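Acyl-coenzyme A oxidase 1 (Yarrowia lipolytica, PDB 5Y9D) catalyses the FAD-dependent oxidation of saturated acyl-CoAs by molecular oxygen to (2E)-enoyl-CoAs and hydrogen peroxide in peroxisomal fatty acid beta-oxidation. Local coordinates at residues A[481-486]-A[539-544]; A[527-532]-A[608-613]; A[59-64]-A[114-119]; A[330-335]-A[649-654]. One frame throughout, in Å; residues are numbered along the deposited sequence.

Interaction 1: residues A[481-486]-A[539-544]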
loop_
_atom_site.group_PDB
_atom_site.type_symbol
_atom_site.label_atom_id
_atom_site.label_comp_id
_atom_site.label_asym_id
_atom_site.label_seq_id
_atom_site.Cartn_x
_atom_site.Cartn_y
_atom_site.Cartn_z
ATOM N N SER A 481 14.787 -24.497 17.355
ATOM C CA SER A 481 14.846 -24.179 18.766
ATOM C C SER A 481 14.022 -25.158 19.594
ATOM O O SER A 481 14.439 -25.551 20.661
ATOM C CB SER A 481 14.369 -22.765 18.980
ATOM O OG SER A 481 15.339 -21.911 18.448
ATOM N N ALA A 482 12.862 -25.532 19.065
ATOM C CA ALA A 482 12.000 -26.557 19.631
ATOM C C ALA A 482 12.696 -27.912 19.772
ATOM O O ALA A 482 12.541 -28.571 20.792
ATOM C CB ALA A 482 10.730 -26.709 18.777
ATOM N N LEU A 483 13.440 -28.336 18.748
ATOM C CA LEU A 483 14.227 -29.576 18.847
ATOM C C LEU A 483 15.285 -29.464 19.935
ATOM O O LEU A 483 15.455 -30.376 20.719
ATOM C CB LEU A 483 14.877 -29.941 17.505
ATOM C CG LEU A 483 13.895 -30.244 16.369
ATOM C CD1 LEU A 483 14.681 -30.392 15.076
ATOM C CD2 LEU A 483 13.058 -31.479 16.652
ATOM N N GLN A 484 15.984 -28.341 20.002
ATOM C CA GLN A 484 16.920 -28.138 21.103
ATOM C C GLN A 484 16.165 -28.334 22.406
ATOM O O GLN A 484 16.607 -29.121 23.232
ATOM C CB GLN A 484 17.600 -26.766 21.052
ATOM C CG GLN A 484 18.789 -26.676 20.099
ATOM C CD GLN A 484 20.109 -27.142 20.735
ATOM O OE1 GLN A 484 20.484 -28.323 20.629
ATOM N NE2 GLN A 484 20.820 -26.216 21.399
ATOM N N ILE A 485 15.008 -27.678 22.562
ATOM C CA ILE A 485 14.224 -27.779 23.800
ATOM C C ILE A 485 13.847 -29.241 24.103
ATOM O O ILE A 485 14.059 -29.736 25.222
ATOM C CB ILE A 485 12.940 -26.910 23.756
ATOM C CG1 ILE A 485 13.293 -25.417 23.777
ATOM C CG2 ILE A 485 12.018 -27.226 24.939
ATOM C CD1 ILE A 485 12.181 -24.524 23.287
ATOM N N LEU A 486 13.305 -29.931 23.109
ATOM C CA LEU A 486 12.961 -31.345 23.259
ATOM C C LEU A 486 14.191 -32.203 23.635
ATOM O O LEU A 486 14.094 -33.161 24.396
ATOM C CB LEU A 486 12.274 -31.863 21.988
ATOM C CG LEU A 486 10.931 -31.208 21.650
ATOM C CD1 LEU A 486 10.284 -31.752 20.377
ATOM C CD2 LEU A 486 9.995 -31.326 22.846
ATOM N N ASP A 539 6.430 -31.232 14.959
ATOM C CA ASP A 539 5.928 -32.583 14.763
ATOM C C ASP A 539 5.931 -33.014 13.295
ATOM O O ASP A 539 6.482 -34.062 12.981
ATOM C CB ASP A 539 4.516 -32.740 15.352
ATOM C CG ASP A 539 4.229 -34.154 15.796
ATOM O OD1 ASP A 539 4.903 -34.619 16.744
ATOM O OD2 ASP A 539 3.336 -34.792 15.199
ATOM N N LYS A 540 5.313 -32.227 12.408
ATOM C CA LYS A 540 5.282 -32.576 10.989
ATOM C C LYS A 540 6.696 -32.717 10.439
ATOM O O LYS A 540 6.958 -33.572 9.598
ATOM C CB LYS A 540 4.517 -31.546 10.162
ATOM C CG LYS A 540 3.015 -31.477 10.423
ATOM C CD LYS A 540 2.240 -32.606 9.746
ATOM C CE LYS A 540 0.843 -32.156 9.321
ATOM N NZ LYS A 540 0.153 -33.195 8.500
ATOM N N TYR A 541 7.608 -31.887 10.918
ATOM C CA TYR A 541 8.980 -31.873 10.402
ATOM C C TYR A 541 9.655 -33.181 10.698
ATOM O O TYR A 541 10.233 -33.778 9.814
ATOM C CB TYR A 541 9.778 -30.692 10.981
ATOM C CG TYR A 541 11.273 -30.698 10.723
ATOM C CD1 TYR A 541 11.820 -30.173 9.546
ATOM C CD2 TYR A 541 12.148 -31.181 11.678
ATOM C CE1 TYR A 541 13.202 -30.160 9.332
ATOM C CE2 TYR A 541 13.517 -31.161 11.475
ATOM C CZ TYR A 541 14.032 -30.664 10.309
ATOM O OH TYR A 541 15.388 -30.685 10.175
ATOM N N GLN A 542 9.559 -33.629 11.943
ATOM C CA GLN A 542 10.116 -34.929 12.363
ATOM C C GLN A 542 9.658 -36.084 11.450
ATOM O O GLN A 542 10.487 -36.848 10.948
ATOM C CB GLN A 542 9.696 -35.216 13.791
ATOM C CG GLN A 542 10.301 -34.281 14.819
ATOM C CD GLN A 542 9.484 -34.227 16.094
ATOM O OE1 GLN A 542 8.276 -33.976 16.075
ATOM N NE2 GLN A 542 10.145 -34.460 17.215
ATOM N N GLU A 543 8.341 -36.173 11.229
ATOM C CA GLU A 543 7.747 -37.133 10.292
ATOM C C GLU A 543 8.343 -36.996 8.895
ATOM O O GLU A 543 8.560 -37.989 8.222
ATOM C CB GLU A 543 6.233 -36.934 10.151
ATOM C CG GLU A 543 5.386 -37.115 11.403
ATOM C CD GLU A 543 4.182 -36.166 11.399
ATOM O OE1 GLU A 543 3.346 -36.258 10.463
ATOM O OE2 GLU A 543 4.081 -35.308 12.318
ATOM N N LEU A 544 8.577 -35.766 8.452
ATOM C CA LEU A 544 9.084 -35.534 7.101
ATOM C C LEU A 544 10.545 -35.905 6.938
ATOM O O LEU A 544 10.911 -36.500 5.934
ATOM C CB LEU A 544 8.850 -34.094 6.675
ATOM C CG LEU A 544 7.383 -33.835 6.345
ATOM C CD1 LEU A 544 7.068 -32.341 6.294
ATOM C CD2 LEU A 544 6.990 -34.512 5.039
#

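Interaction 2: residues A[527-532]-A[608-613]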
loop_
_atom_site.group_PDB
_atom_site.type_symbol
_atom_site.label_atom_id
_atom_site.label_comp_id
_atom_site.label_asym_id
_atom_site.label_seq_id
_atom_site.Cartn_x
_atom_site.Cartn_y
_atom_site.Cartn_z
ATOM N N ARG A 527 1.320 -16.970 24.128
ATOM C CA ARG A 527 2.345 -18.014 24.223
ATOM C C ARG A 527 1.821 -19.429 23.915
ATOM O O ARG A 527 2.453 -20.202 23.190
ATOM C CB ARG A 527 2.970 -17.983 25.599
ATOM C CG ARG A 527 3.839 -16.765 25.794
ATOM C CD ARG A 527 4.373 -16.648 27.193
ATOM N NE ARG A 527 5.456 -15.674 27.195
ATOM C CZ ARG A 527 6.056 -15.195 28.274
ATOM N NH1 ARG A 527 5.727 -15.579 29.507
ATOM N NH2 ARG A 527 7.023 -14.324 28.102
ATOM N N THR A 528 0.650 -19.740 24.451
ATOM C CA THR A 528 -0.066 -20.970 24.139
ATOM C C THR A 528 -0.390 -21.131 22.661
ATOM O O THR A 528 -0.231 -22.219 22.111
ATOM C CB THR A 528 -1.384 -21.017 24.944
ATOM O OG1 THR A 528 -1.059 -20.978 26.333
ATOM C CG2 THR A 528 -2.162 -22.256 24.647
ATOM N N ALA A 529 -0.888 -20.075 22.024
ATOM C CA ALA A 529 -1.174 -20.151 20.584
ATOM C C ALA A 529 0.123 -20.342 19.812
ATOM O O ALA A 529 0.204 -21.165 18.921
ATOM C CB ALA A 529 -1.922 -18.916 20.083
ATOM N N SER A 530 1.150 -19.593 20.165
ATOM C CA SER A 530 2.441 -19.746 19.485
ATOM C C SER A 530 3.050 -21.135 19.725
ATOM O O SER A 530 3.402 -21.830 18.773
ATOM C CB SER A 530 3.429 -18.659 19.901
ATOM O OG SER A 530 4.668 -18.811 19.214
ATOM N N ARG A 531 3.174 -21.531 20.985
ATOM C CA ARG A 531 3.838 -22.813 21.339
ATOM C C ARG A 531 3.232 -24.005 20.609
ATOM O O ARG A 531 3.943 -24.861 20.078
ATOM C CB ARG A 531 3.770 -23.041 22.853
ATOM C CG ARG A 531 3.875 -24.485 23.346
ATOM C CD ARG A 531 3.249 -24.576 24.730
ATOM N NE ARG A 531 3.775 -23.484 25.555
ATOM C CZ ARG A 531 3.067 -22.626 26.290
ATOM N NH1 ARG A 531 1.739 -22.711 26.391
ATOM N NH2 ARG A 531 3.715 -21.688 26.972
ATOM N N ASN A 532 1.911 -24.047 20.594
ATOM C CA ASN A 532 1.179 -25.130 19.961
ATOM C C ASN A 532 1.408 -25.198 18.443
ATOM O O ASN A 532 1.637 -26.272 17.908
ATOM C CB ASN A 532 -0.321 -24.995 20.259
ATOM C CG ASN A 532 -0.679 -25.304 21.706
ATOM O OD1 ASN A 532 0.181 -25.572 22.571
ATOM N ND2 ASN A 532 -1.970 -25.258 21.980
ATOM N N THR A 608 -8.699 -14.453 15.244
ATOM C CA THR A 608 -9.767 -15.126 15.998
ATOM C C THR A 608 -9.801 -16.631 15.668
ATOM O O THR A 608 -9.928 -17.474 16.563
ATOM C CB THR A 608 -11.123 -14.406 15.763
ATOM O OG1 THR A 608 -11.254 -13.343 16.719
ATOM C CG2 THR A 608 -12.303 -15.312 15.911
ATOM N N GLY A 609 -9.649 -16.953 14.383
ATOM C CA GLY A 609 -9.546 -18.332 13.934
ATOM C C GLY A 609 -8.560 -19.099 14.780
ATOM O O GLY A 609 -8.878 -20.180 15.282
ATOM N N ILE A 610 -7.380 -18.519 14.978
ATOM C CA ILE A 610 -6.267 -19.230 15.613
ATOM C C ILE A 610 -6.555 -19.596 17.066
ATOM O O ILE A 610 -6.108 -20.633 17.526
ATOM C CB ILE A 610 -4.946 -18.429 15.513
ATOM C CG1 ILE A 610 -4.432 -18.449 14.070
ATOM C CG2 ILE A 610 -3.870 -19.004 16.434
ATOM C CD1 ILE A 610 -3.732 -17.179 13.617
ATOM N N PHE A 611 -7.284 -18.750 17.785
ATOM C CA PHE A 611 -7.548 -18.984 19.214
ATOM C C PHE A 611 -8.746 -19.921 19.452
ATOM O O PHE A 611 -8.841 -20.528 20.513
ATOM C CB PHE A 611 -7.741 -17.651 19.958
ATOM C CG PHE A 611 -6.488 -16.834 20.055
ATOM C CD1 PHE A 611 -5.609 -16.998 21.127
ATOM C CD2 PHE A 611 -6.169 -15.910 19.072
ATOM C CE1 PHE A 611 -4.428 -16.262 21.213
ATOM C CE2 PHE A 611 -4.994 -15.163 19.155
ATOM C CZ PHE A 611 -4.118 -15.347 20.224
ATOM N N LEU A 612 -9.655 -20.020 18.475
ATOM C CA LEU A 612 -10.769 -20.983 18.527
ATOM C C LEU A 612 -10.351 -22.327 17.959
ATOM O O LEU A 612 -10.890 -23.371 18.342
ATOM C CB LEU A 612 -11.974 -20.480 17.725
ATOM C CG LEU A 612 -13.052 -19.648 18.432
ATOM C CD1 LEU A 612 -12.465 -18.659 19.417
ATOM C CD2 LEU A 612 -13.916 -18.922 17.407
ATOM N N ARG A 613 -9.414 -22.297 17.008
ATOM C CA ARG A 613 -8.858 -23.526 16.439
ATOM C C ARG A 613 -8.306 -24.287 17.618
ATOM O O ARG A 613 -8.558 -25.477 17.776
ATOM C CB ARG A 613 -7.728 -23.224 15.420
ATOM C CG ARG A 613 -7.874 -23.886 14.042
ATOM C CD ARG A 613 -7.399 -25.337 14.017
ATOM N NE ARG A 613 -5.943 -25.434 13.962
ATOM C CZ ARG A 613 -5.252 -26.576 13.989
ATOM N NH1 ARG A 613 -3.926 -26.548 13.929
ATOM N NH2 ARG A 613 -5.869 -27.749 14.077
#

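Interaction 3: residues A[59-64]-A[114-119]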
loop_
_atom_site.group_PDB
_atom_site.type_symbol
_atom_site.label_atom_id
_atom_site.label_comp_id
_atom_site.label_asym_id
_atom_site.label_seq_id
_atom_site.Cartn_x
_atom_site.Cartn_y
_atom_site.Cartn_z
ATOM N N GLN A 59 17.007 13.613 25.867
ATOM C CA GLN A 59 17.825 14.793 25.620
ATOM C C GLN A 59 18.708 14.598 24.405
ATOM O O GLN A 59 18.868 15.516 23.603
ATOM C CB GLN A 59 18.656 15.169 26.833
ATOM C CG GLN A 59 17.929 16.099 27.797
ATOM C CD GLN A 59 18.796 16.462 28.997
ATOM O OE1 GLN A 59 19.905 17.017 28.838
ATOM N NE2 GLN A 59 18.310 16.134 30.205
ATOM N N ILE A 60 19.258 13.394 24.269
ATOM C CA ILE A 60 20.128 13.058 23.162
ATOM C C ILE A 60 19.300 13.034 21.884
ATOM O O ILE A 60 19.713 13.541 20.840
ATOM C CB ILE A 60 20.825 11.717 23.421
ATOM C CG1 ILE A 60 21.911 11.912 24.472
ATOM C CG2 ILE A 60 21.459 11.152 22.154
ATOM C CD1 ILE A 60 22.487 10.612 25.014
ATOM N N VAL A 61 18.117 12.456 21.968
ATOM C CA VAL A 61 17.201 12.433 20.818
ATOM C C VAL A 61 16.793 13.837 20.382
ATOM O O VAL A 61 16.720 14.106 19.175
ATOM C CB VAL A 61 15.972 11.553 21.111
ATOM C CG1 VAL A 61 14.809 11.857 20.169
ATOM C CG2 VAL A 61 16.401 10.094 21.039
ATOM N N GLU A 62 16.566 14.725 21.348
ATOM C CA GLU A 62 16.242 16.129 21.041
ATOM C C GLU A 62 17.416 16.870 20.375
ATOM O O GLU A 62 17.198 17.553 19.386
ATOM C CB GLU A 62 15.706 16.865 22.283
ATOM C CG GLU A 62 14.220 16.539 22.485
ATOM C CD GLU A 62 13.603 17.041 23.791
ATOM O OE1 GLU A 62 14.340 17.284 24.784
ATOM O OE2 GLU A 62 12.352 17.161 23.824
ATOM N N LYS A 63 18.634 16.704 20.891
ATOM C CA LYS A 63 19.837 17.213 20.231
ATOM C C LYS A 63 19.965 16.759 18.777
ATOM O O LYS A 63 20.363 17.547 17.928
ATOM C CB LYS A 63 21.120 16.820 20.969
ATOM C CG LYS A 63 21.768 17.937 21.787
ATOM C CD LYS A 63 23.100 17.511 22.420
ATOM C CE LYS A 63 22.919 16.685 23.692
ATOM N NZ LYS A 63 24.154 16.592 24.532
ATOM N N ILE A 64 19.647 15.509 18.471
ATOM C CA ILE A 64 19.785 15.070 17.097
ATOM C C ILE A 64 18.783 15.841 16.247
ATOM O O ILE A 64 19.102 16.308 15.145
ATOM C CB ILE A 64 19.531 13.556 16.878
ATOM C CG1 ILE A 64 20.390 12.661 17.762
ATOM C CG2 ILE A 64 19.765 13.206 15.423
ATOM C CD1 ILE A 64 21.799 13.114 17.863
ATOM N N ALA A 114 20.338 8.455 11.839
ATOM C CA ALA A 114 19.773 7.868 10.618
ATOM C C ALA A 114 18.252 7.565 10.752
ATOM O O ALA A 114 17.450 7.954 9.901
ATOM C CB ALA A 114 20.572 6.620 10.229
ATOM N N GLN A 115 17.852 6.935 11.840
ATOM C CA GLN A 115 16.438 6.645 12.083
ATOM C C GLN A 115 15.569 7.900 12.131
ATOM O O GLN A 115 14.555 7.987 11.431
ATOM C CB GLN A 115 16.279 5.833 13.373
ATOM C CG GLN A 115 16.824 4.431 13.254
ATOM C CD GLN A 115 17.135 3.765 14.582
ATOM O OE1 GLN A 115 16.755 4.235 15.675
ATOM N NE2 GLN A 115 17.801 2.631 14.490
ATOM N N LEU A 116 15.989 8.888 12.918
ATOM C CA LEU A 116 15.222 10.126 13.065
ATOM C C LEU A 116 15.101 10.911 11.754
ATOM O O LEU A 116 14.047 11.483 11.438
ATOM C CB LEU A 116 15.838 11.008 14.126
ATOM C CG LEU A 116 15.940 10.390 15.517
ATOM C CD1 LEU A 116 17.013 11.098 16.341
ATOM C CD2 LEU A 116 14.605 10.443 16.230
ATOM N N HIS A 117 16.178 10.941 10.977
ATOM C CA HIS A 117 16.167 11.667 9.711
ATOM C C HIS A 117 15.337 10.944 8.654
ATOM O O HIS A 117 14.747 11.580 7.781
ATOM C CB HIS A 117 17.593 11.866 9.256
ATOM C CG HIS A 117 17.726 12.685 8.022
ATOM N ND1 HIS A 117 16.844 13.690 7.696
ATOM C CD2 HIS A 117 18.636 12.646 7.031
ATOM C CE1 HIS A 117 17.207 14.241 6.554
ATOM N NE2 HIS A 117 18.288 13.619 6.127
ATOM N N GLY A 118 15.262 9.617 8.762
ATOM C CA GLY A 118 14.492 8.785 7.828
ATOM C C GLY A 118 12.999 8.936 7.985
ATOM O O GLY A 118 12.234 8.565 7.092
ATOM N N MET A 119 12.560 9.471 9.122
ATOM C CA MET A 119 11.153 9.834 9.263
ATOM C C MET A 119 10.608 10.675 8.136
ATOM O O MET A 119 9.455 10.552 7.840
ATOM C CB MET A 119 10.908 10.666 10.512
ATOM C CG MET A 119 11.188 9.935 11.791
ATOM S SD MET A 119 10.703 11.022 13.111
ATOM C CE MET A 119 8.960 10.670 13.058
#

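Interaction 4: residues A[330-335]-A[649-654]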
loop_
_atom_site.group_PDB
_atom_site.type_symbol
_atom_site.label_atom_id
_atom_site.label_comp_id
_atom_site.label_asym_id
_atom_site.label_seq_id
_atom_site.Cartn_x
_atom_site.Cartn_y
_atom_site.Cartn_z
ATOM N N ALA A 330 -2.657 11.593 11.097
ATOM C CA ALA A 330 -4.041 11.108 11.057
ATOM C C ALA A 330 -4.879 11.433 12.310
ATOM O O ALA A 330 -6.008 11.893 12.184
ATOM C CB ALA A 330 -4.034 9.608 10.806
ATOM N N LEU A 331 -4.340 11.159 13.493
ATOM C CA LEU A 331 -5.083 11.301 14.722
ATOM C C LEU A 331 -5.263 12.756 15.134
ATOM O O LEU A 331 -6.271 13.075 15.757
ATOM C CB LEU A 331 -4.415 10.540 15.887
ATOM C CG LEU A 331 -4.490 9.013 15.850
ATOM C CD1 LEU A 331 -3.611 8.422 16.934
ATOM C CD2 LEU A 331 -5.927 8.521 15.982
ATOM N N ARG A 332 -4.291 13.631 14.853
ATOM C CA ARG A 332 -4.519 15.077 15.057
ATOM C C ARG A 332 -5.592 15.619 14.089
ATOM O O ARG A 332 -6.390 16.478 14.451
ATOM C CB ARG A 332 -3.246 15.888 14.911
ATOM C CG ARG A 332 -2.329 15.898 16.139
ATOM C CD ARG A 332 -0.994 16.519 15.752
ATOM N NE ARG A 332 -0.090 16.539 16.892
ATOM C CZ ARG A 332 1.174 16.956 16.881
ATOM N NH1 ARG A 332 1.737 17.424 15.772
ATOM N NH2 ARG A 332 1.870 16.903 18.000
ATOM N N TYR A 333 -5.578 15.124 12.860
ATOM C CA TYR A 333 -6.598 15.451 11.910
ATOM C C TYR A 333 -7.957 14.916 12.348
ATOM O O TYR A 333 -8.945 15.593 12.110
ATOM C CB TYR A 333 -6.247 14.919 10.530
ATOM C CG TYR A 333 -7.212 15.356 9.468
ATOM C CD1 TYR A 333 -7.400 16.682 9.200
ATOM C CD2 TYR A 333 -7.933 14.422 8.706
ATOM C CE1 TYR A 333 -8.286 17.096 8.223
ATOM C CE2 TYR A 333 -8.810 14.830 7.718
ATOM C CZ TYR A 333 -8.990 16.174 7.492
ATOM O OH TYR A 333 -9.856 16.613 6.501
ATOM N N ALA A 334 -8.006 13.742 12.997
ATOM C CA ALA A 334 -9.273 13.119 13.433
ATOM C C ALA A 334 -9.958 13.925 14.504
ATOM O O ALA A 334 -11.187 13.993 14.574
ATOM C CB ALA A 334 -9.036 11.703 13.975
ATOM N N CYS A 335 -9.151 14.470 15.385
ATOM C CA CYS A 335 -9.631 15.345 16.420
ATOM C C CYS A 335 -10.157 16.693 15.918
ATOM O O CYS A 335 -10.764 17.417 16.674
ATOM C CB CYS A 335 -8.511 15.619 17.399
ATOM S SG CYS A 335 -7.978 14.170 18.309
ATOM N N LEU A 649 7.656 14.861 18.358
ATOM C CA LEU A 649 7.891 15.432 17.022
ATOM C C LEU A 649 7.542 16.910 16.818
ATOM O O LEU A 649 6.409 17.313 17.001
ATOM C CB LEU A 649 7.122 14.642 15.985
ATOM C CG LEU A 649 7.544 13.178 15.963
ATOM C CD1 LEU A 649 6.858 12.449 14.839
ATOM C CD2 LEU A 649 9.057 13.096 15.833
ATOM N N SER A 650 8.523 17.707 16.399
ATOM C CA SER A 650 8.269 19.084 15.999
ATOM C C SER A 650 7.549 19.063 14.658
ATOM O O SER A 650 7.380 18.001 14.069
ATOM C CB SER A 650 9.572 19.833 15.874
ATOM O OG SER A 650 10.249 19.499 14.670
ATOM N N ASP A 651 7.128 20.225 14.174
ATOM C CA ASP A 651 6.389 20.295 12.907
ATOM C C ASP A 651 7.277 19.972 11.709
ATOM O O ASP A 651 6.788 19.522 10.655
ATOM C CB ASP A 651 5.684 21.640 12.715
ATOM C CG ASP A 651 4.397 21.762 13.559
ATOM O OD1 ASP A 651 3.869 20.756 14.079
ATOM O OD2 ASP A 651 3.895 22.883 13.696
ATOM N N PHE A 652 8.571 20.143 11.869
ATOM C CA PHE A 652 9.475 19.780 10.828
ATOM C C PHE A 652 9.358 18.261 10.529
ATOM O O PHE A 652 9.309 17.859 9.365
ATOM C CB PHE A 652 10.916 20.149 11.249
ATOM C CG PHE A 652 11.964 19.748 10.251
ATOM C CD1 PHE A 652 12.430 18.441 10.206
ATOM C CD2 PHE A 652 12.473 20.671 9.346
ATOM C CE1 PHE A 652 13.392 18.068 9.287
ATOM C CE2 PHE A 652 13.435 20.299 8.430
ATOM C CZ PHE A 652 13.912 19.004 8.404
ATOM N N PHE A 653 9.376 17.425 11.576
ATOM C CA PHE A 653 9.294 15.963 11.372
ATOM C C PHE A 653 7.882 15.503 11.047
ATOM O O PHE A 653 7.704 14.442 10.462
ATOM C CB PHE A 653 9.877 15.169 12.537
ATOM C CG PHE A 653 11.348 15.393 12.727
ATOM C CD1 PHE A 653 12.269 14.626 12.051
ATOM C CD2 PHE A 653 11.804 16.392 13.566
ATOM C CE1 PHE A 653 13.624 14.835 12.201
ATOM C CE2 PHE A 653 13.161 16.610 13.734
ATOM C CZ PHE A 653 14.075 15.838 13.041
ATOM N N ILE A 654 6.882 16.307 11.385
ATOM C CA ILE A 654 5.546 16.049 10.876
ATOM C C ILE A 654 5.591 16.150 9.364
ATOM O O ILE A 654 5.252 15.200 8.650
ATOM C CB ILE A 654 4.520 17.032 11.475
ATOM C CG1 ILE A 654 4.309 16.726 12.968
ATOM C CG2 ILE A 654 3.183 16.947 10.761
ATOM C CD1 ILE A 654 3.934 15.286 13.271
HETATM O O HOH W 1 4.035 18.715 15.903
#

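Interaction 1: residues A[481-486]-A[539-544]
Leu483 and Tyr541 meet where the C-terminal turns of two long helices, 467-486 and 519-544, cross on the surface of the all-helical C-terminal half of this acyl-CoA oxidase. The short axes run almost perpendicular, at 86°, and come no closer than 11.6 Å. At that spacing the backbones stand well apart, and long side chains have to bridge the gap; the nearest CA atoms are those of Leu483 and Gln542, 9.4 Å from each other.

Apolar contact comes first. One methyl of Leu483, CD1, reaches CE2 of the Tyr541 ring at 3.9 Å, approaching obliquely, while the two side chains cross at about a right angle. Tyr541 sends CG trans to its backbone N (chi1 170°), and this carries the ring to the leucine. The same ring stacks with Phe554 and is packed by Pro550 and Ala553 of helix 550-556, so Leu483 adds an aliphatic contact to a ring that also packs on helix 550-556.

The second kind of contact is apolar against polar. The amide of Gln542 ends a chain extended beyond CG; its NE2 faces two leucine side chains of helix 467-486 and touches both in van der Waals fashion. Closer in, Ala482 and Leu483 pack on Thr538, one turn before Gln542, which brings helix 519-544 against its partner just ahead of this crossing. All four touching residues keep some solvent exposure. At the amide tip, NE2 of Gln542 lies 4.2 Å from CD2 of Leu483 and equally 4.2 Å from CD1 of Leu486.

Interaction 2: residues A[527-532]-A[608-613]
Ala529 projects its methyl between Ile610 and Phe611, joining the middle of helix 519-544 to the short helix 608-613 within the helical C-terminal domain of the acyl-CoA oxidase fold. The small residue lets the two backbones come close: CA of Ala529 and CA of Phe611 are 6.6 Å apart.

The two partners present themselves differently. Ile610 starts toward helix 519-544 and offers its CG2 branch, which stands trans to the backbone N and meets CB of Ala529 at 4.1 Å; its outer chi2 of 145° departs from a staggered value. On its other contacts Ile610 packs against Ile567 of helix 558-581. Phe611 does not set out toward Ala529, yet its ring swings nearer: with chi1 -68° CG lies beside the backbone N, and chi2 near -89° sets the ring plane about perpendicular to the CA-CB-CG plane. The methyl approaches the ring obliquely, and the ring also makes an edge-to-face contact with Phe526, three residues before Ala529.

Polar groups flank this apolar core. Asn532 ND2 is hydrogen-bonded to Glu614 just past the short helix, a second tie between the same two helical regions. Arg613 NH2 forms a salt bridge with Asp623 OD1 of the second subunit, and Thr608 and Leu612 pack on Gly609 of that subunit, so the short helix lies at the dimer interface while Ala529 backs it from within. In the core itself, CB of Ala529 lies 3.8 Å from CE1 of Phe611 and 4.2 Å from CZ of the same ring.

Interaction 3: residues A[59-64]-A[114-119]
Leu116 of helix 107-118 faces Ile64 of helix 55-70 with their CA atoms 7.8 Å apart, the nearest backbone approach between segments 59-64 and 114-119. The side-chain contact is apolar and centres on this leucine, whose two methyls divide the work. CD1 presses on the branch point of Ile64, at 3.6 Å from CB and also 3.6 Å from CG2, so the leucine tip rests on the root of the isoleucine rather than on its end. Ile64 points its CB toward Leu116, but the chain beyond turns off, with both chi1 (-55°) and chi2 (-42°) bent, and the two side chains cross at about a right angle. The other methyl, CD2 of Leu116, meets CG1 of Val61, one turn earlier, at 4.2 Å. CG1 is the valine branch trans to the backbone N. Leu116 thus spans Val61 and Ile64, one turn apart, and further packs on Met65. Next to it, Gln115 faces helix 306-334, where its NE2 bonds to Ser314 OG, so adjacent faces of helix 107-118 meet helix 55-70 and helix 306-334. Such aliphatic helix-helix packing belongs to the N-terminal alpha-helical domain of the acyl-CoA oxidase and dehydrogenase fold.

Interaction 4: residues A[330-335]-A[649-654]
Arg332 and Ile654 touch directly: NH1 of the guanidinium lies 3.9 Å from CG1 of the isoleucine and 4.0 Å from its CD1, and the side chains slant across one another. Asp651 is nearby, but NH1 of Arg332 stays 4.3 Å from its OD1, beyond a salt bridge. A water fills the gap. It accepts from Arg332 NH1 at 2.6 Å, lying in the guanidinium plane at its edge, and donates to Asp651 OD1 at 2.7 Å and to Leu649 O at 3.0 Å. An arginine chain extended from CG to NE (chi2 169°, chi3 -180°) delivers the group from helix 306-334 of the C-alpha1 region to the start of helix 651-654 in the C-terminal domain, two helical parts of the acyl-CoA oxidase fold. Ser650 occupies the N-cap of that short helix, its OG accepting a weak bond from Phe652 N at 3.3 Å. Farther out, NH1 of Arg332 also bonds to Gly659 O and NH2 makes a salt bridge with Asp645, while OD1 of Asp651 accepts a hydrogen bond from the backbone N of Tyr661.

The four contacts form two pairs; interaction 1 lies across the chain's centre from interactions 3 and 4. Interactions 1 and 2 share helix 519-544, their centres about 19 Å apart; along the chain their segments alternate, and both are nested in the long loop that interaction 4 closes. Interaction 3 comes first in sequence and closes before the others open, yet in space its centre is about 17 Å from that of interaction 4, and the two touch: Met119 packs on Leu649 and Phe653. Side chains at the end of helix 107-118 and around helix 651-654 thus join the N-terminal domain to the C-terminal region, which Arg332 links to helix 306-334, while helix 519-544 runs from the dimer-facing short helix to the surface crossing.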